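Local coordinates for glycine betaine, L-proline ABC transporter, glycine/betaine/L-proline-binding protein (ProX) (Borrelia burgdorferi, PDB 3TMG) that binds glycine betaine and probably delivers it, as the substrate-binding component, to an ABC importer, at residues V89-G97 with Y225-D235. Numbering follows the deposited sequence.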
ATOM      1  N   VAL A  89       5.858   4.013 -17.348  1.00 24.08           N
ATOM      2  CA  VAL A  89       5.956   2.619 -17.823  1.00 24.02           C
ATOM      3  C   VAL A  89       5.570   1.685 -16.681  1.00 21.81           C
ATOM      4  O   VAL A  89       6.152   1.768 -15.607  1.00 20.99           O
ATOM      5  CB  VAL A  89       7.385   2.227 -18.281  1.00 25.18           C
ATOM      6  CG1 VAL A  89       7.352   0.842 -18.912  1.00 25.97           C
ATOM      7  CG2 VAL A  89       7.931   3.221 -19.299  1.00 27.47           C
ATOM      8  N   ASP A  90       4.606   0.804 -16.920  1.00 20.43           N
ATOM      9  CA  ASP A  90       4.162  -0.122 -15.892  1.00 18.73           C
ATOM     10  C   ASP A  90       4.976  -1.400 -16.064  1.00 18.40           C
ATOM     11  O   ASP A  90       4.820  -2.087 -17.086  1.00 18.64           O
ATOM     12  CB  ASP A  90       2.673  -0.405 -16.099  1.00 18.46           C
ATOM     13  CG  ASP A  90       2.059  -1.288 -14.990  1.00 17.95           C
ATOM     14  OD1 ASP A  90       2.790  -2.031 -14.285  1.00 16.99           O
ATOM     15  OD2 ASP A  90       0.806  -1.216 -14.820  1.00 17.94           O
ATOM     16  N   LEU A  91       5.817  -1.740 -15.087  1.00 17.26           N
ATOM     17  CA  LEU A  91       6.744  -2.871 -15.288  1.00 17.80           C
ATOM     18  C   LEU A  91       6.146  -4.233 -14.921  1.00 17.49           C
ATOM     19  O   LEU A  91       6.748  -5.269 -15.213  1.00 18.28           O
ATOM     20  CB  LEU A  91       8.057  -2.658 -14.547  1.00 17.55           C
ATOM     21  CG  LEU A  91       8.817  -1.378 -14.879  1.00 18.18           C
ATOM     22  CD1 LEU A  91      10.147  -1.303 -14.121  1.00 18.33           C
ATOM     23  CD2 LEU A  91       9.026  -1.228 -16.382  1.00 19.93           C
ATOM     24  N   GLY A  92       4.952  -4.224 -14.320  1.00 16.23           N
ATOM     25  CA  GLY A  92       4.332  -5.449 -13.805  1.00 15.22           C
ATOM     26  C   GLY A  92       4.211  -5.416 -12.300  1.00 14.07           C
ATOM     27  O   GLY A  92       4.431  -4.363 -11.707  1.00 13.78           O
ATOM     28  N   ALA A  93       3.890  -6.563 -11.676  1.00 13.44           N
ATOM     29  CA  ALA A  93       3.559  -6.609 -10.244  1.00 12.76           C
ATOM     30  C   ALA A  93       4.833  -6.825  -9.466  1.00 12.85           C
ATOM     31  O   ALA A  93       5.670  -7.638  -9.878  1.00 13.11           O
ATOM     32  CB  ALA A  93       2.578  -7.761  -9.942  1.00 12.27           C
ATOM     33  N   ASN A  94       4.968  -6.129  -8.334  1.00 12.34           N
ATOM     34  CA  ASN A  94       6.017  -6.499  -7.354  1.00 12.37           C
ATOM     35  C   ASN A  94       5.462  -7.345  -6.197  1.00 12.19           C
ATOM     36  O   ASN A  94       6.228  -7.856  -5.364  1.00 11.90           O
ATOM     37  CB  ASN A  94       6.731  -5.251  -6.813  1.00 12.30           C
ATOM     38  CG  ASN A  94       5.797  -4.291  -6.105  1.00 11.98           C
ATOM     39  OD1 ASN A  94       5.147  -4.647  -5.119  1.00 11.74           O
ATOM     40  ND2 ASN A  94       5.759  -3.053  -6.585  1.00 11.85           N
ATOM     41  N   TYR A  95       4.129  -7.436  -6.128  1.00 11.49           N
ATOM     42  CA  TYR A  95       3.443  -8.168  -5.077  1.00 11.75           C
ATOM     43  C   TYR A  95       2.078  -8.579  -5.652  1.00 11.99           C
ATOM     44  O   TYR A  95       1.379  -7.737  -6.251  1.00 11.61           O
ATOM     45  CB  TYR A  95       3.231  -7.296  -3.778  1.00 11.31           C
ATOM     46  CG  TYR A  95       2.356  -8.043  -2.748  1.00 11.48           C
ATOM     47  CD1 TYR A  95       0.946  -7.959  -2.799  1.00 11.32           C
ATOM     48  CD2 TYR A  95       2.954  -8.890  -1.769  1.00 11.92           C
ATOM     49  CE1 TYR A  95       0.141  -8.683  -1.912  1.00 11.50           C
ATOM     50  CE2 TYR A  95       2.150  -9.618  -0.876  1.00 12.28           C
ATOM     51  CZ  TYR A  95       0.765  -9.518  -0.975  1.00 12.11           C
ATOM     52  OH  TYR A  95      -0.030 -10.198  -0.093  1.00 13.10           O
ATOM     53  N   GLU A  96       1.676  -9.839  -5.460  1.00 12.48           N
ATOM     54  CA  GLU A  96       0.352 -10.299  -5.923  1.00 12.74           C
ATOM     55  C   GLU A  96      -0.464 -10.851  -4.763  1.00 12.36           C
ATOM     56  O   GLU A  96       0.078 -11.546  -3.907  1.00 12.36           O
ATOM     57  CB  GLU A  96       0.462 -11.364  -7.045  1.00 15.05           C
ATOM     58  CG  GLU A  96       1.177 -10.787  -8.279  1.00 16.68           C
ATOM     59  CD  GLU A  96       1.195 -11.704  -9.486  1.00 19.98           C
ATOM     60  OE1 GLU A  96       0.421 -12.668  -9.528  1.00 22.85           O
ATOM     61  OE2 GLU A  96       1.961 -11.415 -10.432  1.00 20.51           O
ATOM     62  N   GLY A  97      -1.769 -10.517  -4.753  1.00 11.82           N
ATOM     63  CA  GLY A  97      -2.703 -11.018  -3.774  1.00 11.89           C
ATOM     64  C   GLY A  97      -3.340  -9.962  -2.891  1.00 11.60           C
ATOM     65  O   GLY A  97      -3.838 -10.295  -1.795  1.00 12.05           O
ATOM     66  N   TYR A 225      16.705   0.915 -13.563  1.00 22.02           N
ATOM     67  CA  TYR A 225      15.581   0.249 -14.241  1.00 21.34           C
ATOM     68  C   TYR A 225      15.503  -1.234 -13.896  1.00 20.63           C
ATOM     69  O   TYR A 225      14.424  -1.743 -13.559  1.00 19.46           O
ATOM     70  CB  TYR A 225      15.706   0.439 -15.753  1.00 22.98           C
ATOM     71  CG  TYR A 225      14.593  -0.196 -16.547  1.00 22.88           C
ATOM     72  CD1 TYR A 225      14.661  -1.537 -16.929  1.00 23.58           C
ATOM     73  CD2 TYR A 225      13.457   0.532 -16.896  1.00 22.88           C
ATOM     74  CE1 TYR A 225      13.624  -2.139 -17.653  1.00 23.90           C
ATOM     75  CE2 TYR A 225      12.423  -0.051 -17.629  1.00 22.93           C
ATOM     76  CZ  TYR A 225      12.511  -1.386 -18.014  1.00 23.50           C
ATOM     77  OH  TYR A 225      11.482  -2.002 -18.730  1.00 24.15           O
ATOM     78  N   TYR A 226      16.644  -1.916 -13.960  1.00 21.19           N
ATOM     79  CA  TYR A 226      16.717  -3.349 -13.687  1.00 21.09           C
ATOM     80  C   TYR A 226      16.205  -3.667 -12.285  1.00 19.58           C
ATOM     81  O   TYR A 226      15.422  -4.592 -12.124  1.00 19.17           O
ATOM     82  CB  TYR A 226      18.168  -3.832 -13.881  1.00 22.78           C
ATOM     83  CG  TYR A 226      18.403  -5.315 -13.694  1.00 23.36           C
ATOM     84  CD1 TYR A 226      18.321  -5.898 -12.421  1.00 22.66           C
ATOM     85  CD2 TYR A 226      18.741  -6.144 -14.798  1.00 25.11           C
ATOM     86  CE1 TYR A 226      18.543  -7.250 -12.243  1.00 23.28           C
ATOM     87  CE2 TYR A 226      18.986  -7.493 -14.628  1.00 25.49           C
ATOM     88  CZ  TYR A 226      18.905  -8.030 -13.356  1.00 24.82           C
ATOM     89  OH  TYR A 226      19.116  -9.384 -13.204  1.00 25.95           O
ATOM     90  N   VAL A 227      16.606  -2.883 -11.271  1.00 18.85           N
ATOM     91  CA  VAL A 227      16.134  -3.138  -9.912  1.00 17.76           C
ATOM     92  C   VAL A 227      14.605  -2.947  -9.822  1.00 16.80           C
ATOM     93  O   VAL A 227      13.894  -3.806  -9.278  1.00 15.98           O
ATOM     94  CB  VAL A 227      16.851  -2.252  -8.880  1.00 17.59           C
ATOM     95  CG1 VAL A 227      16.296  -2.488  -7.494  1.00 16.79           C
ATOM     96  CG2 VAL A 227      18.355  -2.524  -8.925  1.00 18.93           C
ATOM     97  N   PHE A 228      14.091  -1.837 -10.355  1.00 17.00           N
ATOM     98  CA  PHE A 228      12.639  -1.652 -10.387  1.00 16.57           C
ATOM     99  C   PHE A 228      11.934  -2.822 -11.107  1.00 17.00           C
ATOM    100  O   PHE A 228      10.845  -3.281 -10.684  1.00 16.12           O
ATOM    101  CB  PHE A 228      12.253  -0.311 -11.047  1.00 17.15           C
ATOM    102  CG  PHE A 228      12.492   0.921 -10.166  1.00 17.34           C
ATOM    103  CD1 PHE A 228      11.813   1.080  -8.954  1.00 16.76           C
ATOM    104  CD2 PHE A 228      13.355   1.927 -10.573  1.00 18.29           C
ATOM    105  CE1 PHE A 228      12.008   2.216  -8.157  1.00 17.05           C
ATOM    106  CE2 PHE A 228      13.571   3.068  -9.773  1.00 18.65           C
ATOM    107  CZ  PHE A 228      12.880   3.220  -8.573  1.00 17.51           C
ATOM    108  N   ASP A 229      12.559  -3.301 -12.180  1.00 18.19           N
ATOM    109  CA  ASP A 229      11.958  -4.356 -13.009  1.00 19.15           C
ATOM    110  C   ASP A 229      11.990  -5.735 -12.313  1.00 19.02           C
ATOM    111  O   ASP A 229      11.139  -6.585 -12.588  1.00 20.56           O
ATOM    112  CB  ASP A 229      12.703  -4.393 -14.356  1.00 20.39           C
ATOM    113  CG  ASP A 229      11.951  -5.156 -15.444  1.00 21.28           C
ATOM    114  OD1 ASP A 229      10.702  -5.223 -15.469  1.00 20.99           O
ATOM    115  OD2 ASP A 229      12.645  -5.704 -16.291  1.00 22.70           O
ATOM    116  N   HIS A 230      12.931  -5.947 -11.390  1.00 18.71           N
ATOM    117  CA  HIS A 230      13.104  -7.233 -10.727  1.00 18.23           C
ATOM    118  C   HIS A 230      12.606  -7.309  -9.313  1.00 16.81           C
ATOM    119  O   HIS A 230      12.468  -8.398  -8.774  1.00 16.87           O
ATOM    120  CB  HIS A 230      14.590  -7.696 -10.789  1.00 19.43           C
ATOM    121  CG  HIS A 230      15.042  -8.091 -12.179  1.00 21.10           C
ATOM    122  ND1 HIS A 230      15.390  -7.180 -13.113  1.00 21.60           N
ATOM    123  CD2 HIS A 230      15.198  -9.353 -12.774  1.00 21.92           C
ATOM    124  CE1 HIS A 230      15.750  -7.837 -14.250  1.00 23.43           C
ATOM    125  NE2 HIS A 230      15.626  -9.155 -14.028  1.00 23.40           N
ATOM    126  N   PHE A 231      12.293  -6.174  -8.682  1.00 16.14           N
ATOM    127  CA  PHE A 231      11.797  -6.179  -7.305  1.00 14.87           C
ATOM    128  C   PHE A 231      10.482  -6.987  -7.211  1.00 14.59           C
ATOM    129  O   PHE A 231       9.517  -6.671  -7.891  1.00 14.90           O
ATOM    130  CB  PHE A 231      11.557  -4.746  -6.842  1.00 14.21           C
ATOM    131  CG  PHE A 231      10.869  -4.647  -5.504  1.00 13.31           C
ATOM    132  CD1 PHE A 231      11.474  -5.163  -4.372  1.00 13.31           C
ATOM    133  CD2 PHE A 231       9.612  -4.042  -5.392  1.00 12.62           C
ATOM    134  CE1 PHE A 231      10.828  -5.070  -3.130  1.00 13.01           C
ATOM    135  CE2 PHE A 231       8.950  -3.944  -4.145  1.00 12.06           C
ATOM    136  CZ  PHE A 231       9.559  -4.457  -3.029  1.00 12.00           C
ATOM    137  N   TYR A 232      10.445  -7.966  -6.319  1.00 14.18           N
ATOM    138  CA  TYR A 232       9.251  -8.792  -6.139  1.00 14.02           C
ATOM    139  C   TYR A 232       9.339  -9.388  -4.746  1.00 13.71           C
ATOM    140  O   TYR A 232      10.417  -9.852  -4.326  1.00 13.68           O
ATOM    141  CB  TYR A 232       9.191  -9.946  -7.188  1.00 14.70           C
ATOM    142  CG  TYR A 232       7.868 -10.655  -7.117  1.00 14.65           C
ATOM    143  CD1 TYR A 232       7.664 -11.730  -6.218  1.00 14.72           C
ATOM    144  CD2 TYR A 232       6.790 -10.177  -7.862  1.00 14.53           C
ATOM    145  CE1 TYR A 232       6.411 -12.345  -6.127  1.00 14.85           C
ATOM    146  CE2 TYR A 232       5.551 -10.753  -7.783  1.00 14.61           C
ATOM    147  CZ  TYR A 232       5.366 -11.832  -6.928  1.00 14.97           C
ATOM    148  OH  TYR A 232       4.098 -12.332  -6.891  1.00 15.59           O
ATOM    149  N   TRP A 233       8.229  -9.392  -4.027  1.00 13.11           N
ATOM    150  CA  TRP A 233       8.223 -10.139  -2.766  1.00 13.93           C
ATOM    151  C   TRP A 233       6.840 -10.595  -2.370  1.00 14.39           C
ATOM    152  O   TRP A 233       5.857 -10.282  -3.068  1.00 14.04           O
ATOM    153  CB  TRP A 233       8.919  -9.324  -1.660  1.00 13.39           C
ATOM    154  CG  TRP A 233       8.273  -8.005  -1.289  1.00 12.91           C
ATOM    155  CD1 TRP A 233       7.210  -7.333  -1.903  1.00 12.42           C
ATOM    156  CD2 TRP A 233       8.645  -7.180  -0.142  1.00 12.76           C
ATOM    157  NE1 TRP A 233       6.931  -6.159  -1.225  1.00 12.33           N
ATOM    158  CE2 TRP A 233       7.747  -6.039  -0.135  1.00 12.17           C
ATOM    159  CE3 TRP A 233       9.628  -7.289   0.859  1.00 13.88           C
ATOM    160  CZ2 TRP A 233       7.816  -5.048   0.847  1.00 12.32           C
ATOM    161  CZ3 TRP A 233       9.704  -6.290   1.837  1.00 13.45           C
ATOM    162  CH2 TRP A 233       8.821  -5.190   1.824  1.00 13.07           C
ATOM    163  N   SER A 234       6.779 -11.292  -1.219  1.00 14.99           N
ATOM    164  CA  SER A 234       5.594 -12.037  -0.805  0.50 14.83           C
ATOM    165  C   SER A 234       5.332 -11.870   0.691  1.00 15.04           C
ATOM    166  O   SER A 234       6.159 -11.333   1.417  1.00 13.95           O
ATOM    167  CB  SER A 234       5.771 -13.529  -1.146  0.50 15.65           C
ATOM    168  OG  SER A 234       6.187 -13.683  -2.481  0.50 15.28           O
ATOM    169  N   ASP A 235       4.159 -12.331   1.134  1.00 15.27           N
ATOM    170  CA  ASP A 235       3.711 -12.205   2.527  1.00 16.08           C
ATOM    171  C   ASP A 235       4.752 -12.609   3.551  1.00 16.70           C
ATOM    172  O   ASP A 235       4.853 -11.990   4.605  1.00 16.66           O
ATOM    173  CB  ASP A 235       2.480 -13.128   2.746  1.00 16.63           C
ATOM    174  CG  ASP A 235       1.183 -12.486   2.250  1.00 17.41           C
ATOM    175  OD1 ASP A 235       1.249 -11.426   1.637  1.00 16.18           O
ATOM    176  OD2 ASP A 235       0.081 -13.036   2.466  1.00 17.64           O
TER
HETATM  177  O   HOH W   1       9.055  -5.835 -17.496  1.00 22.49           O
HETATM  178  O   HOH W   2       5.073  -4.315  -2.262  1.00 17.73           O
HETATM  179  O   HOH W   3       3.527 -11.611  -3.969  1.00 11.39           O
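The carbonyl O of N94 is gripped twice by the backbone of 225-235: N of W233 donates to it at 2.9 Å, and CA of Y232 adds a CH···O contact. The hydrogen bond runs nearly along the C=O axis and joins the corner of strand 88-105 to the extended residues after helix 222-230. The same oxygen lies 3.4 Å above the plane of the Y232 ring, offset toward its rim; the broad, flat tyrosine packs across this corner.

The N94 side chain is wedged against F231, where CB meets CD2 of the ring at 3.4 Å with the amide plane turned 48° from it. With CG between the backbone N and the carbonyl carbon (chi1 60°), the amide lies beside CE2 of F231 while ND2 reaches T211 and the carbonyl of V69; OD1 receives a water that in turn accepts from NE1 of W233. An amide suits this buried corner because it both donates and accepts, and the apolar F231 ring also packs on A31 and L35 of helix 26-41.

Farther along, the phenol of Y95 is long enough for its hydroxyl to donate to OD1 of D235, modelled at 2.5 Å, so short that the exact length is doubtful. The carboxylate oxygen sits at the ring edge, in plane, with the two planes only 20° apart. A second water links N of E96 to O of W233.

At the other end L91 makes the apolar contact, and its two methyl branches suit the place: CD1 rests on the helix backbone at N of D229 (3.7 Å) and on CB of F228, and CD2 reaches the hydroxyl end of Y225. The D229 carboxylate stays at the partly exposed edge, where OD1 takes a water at 2.7 Å; that water reaches O of L91 more loosely, at 3.3 Å.

N94 and Y95, both facing V209, form a classic beta bulge in strand 88-105, and the contact fastens this bent strand to the helix and loop beside it in a periplasmic-binding-protein fold, away from the betaine pocket.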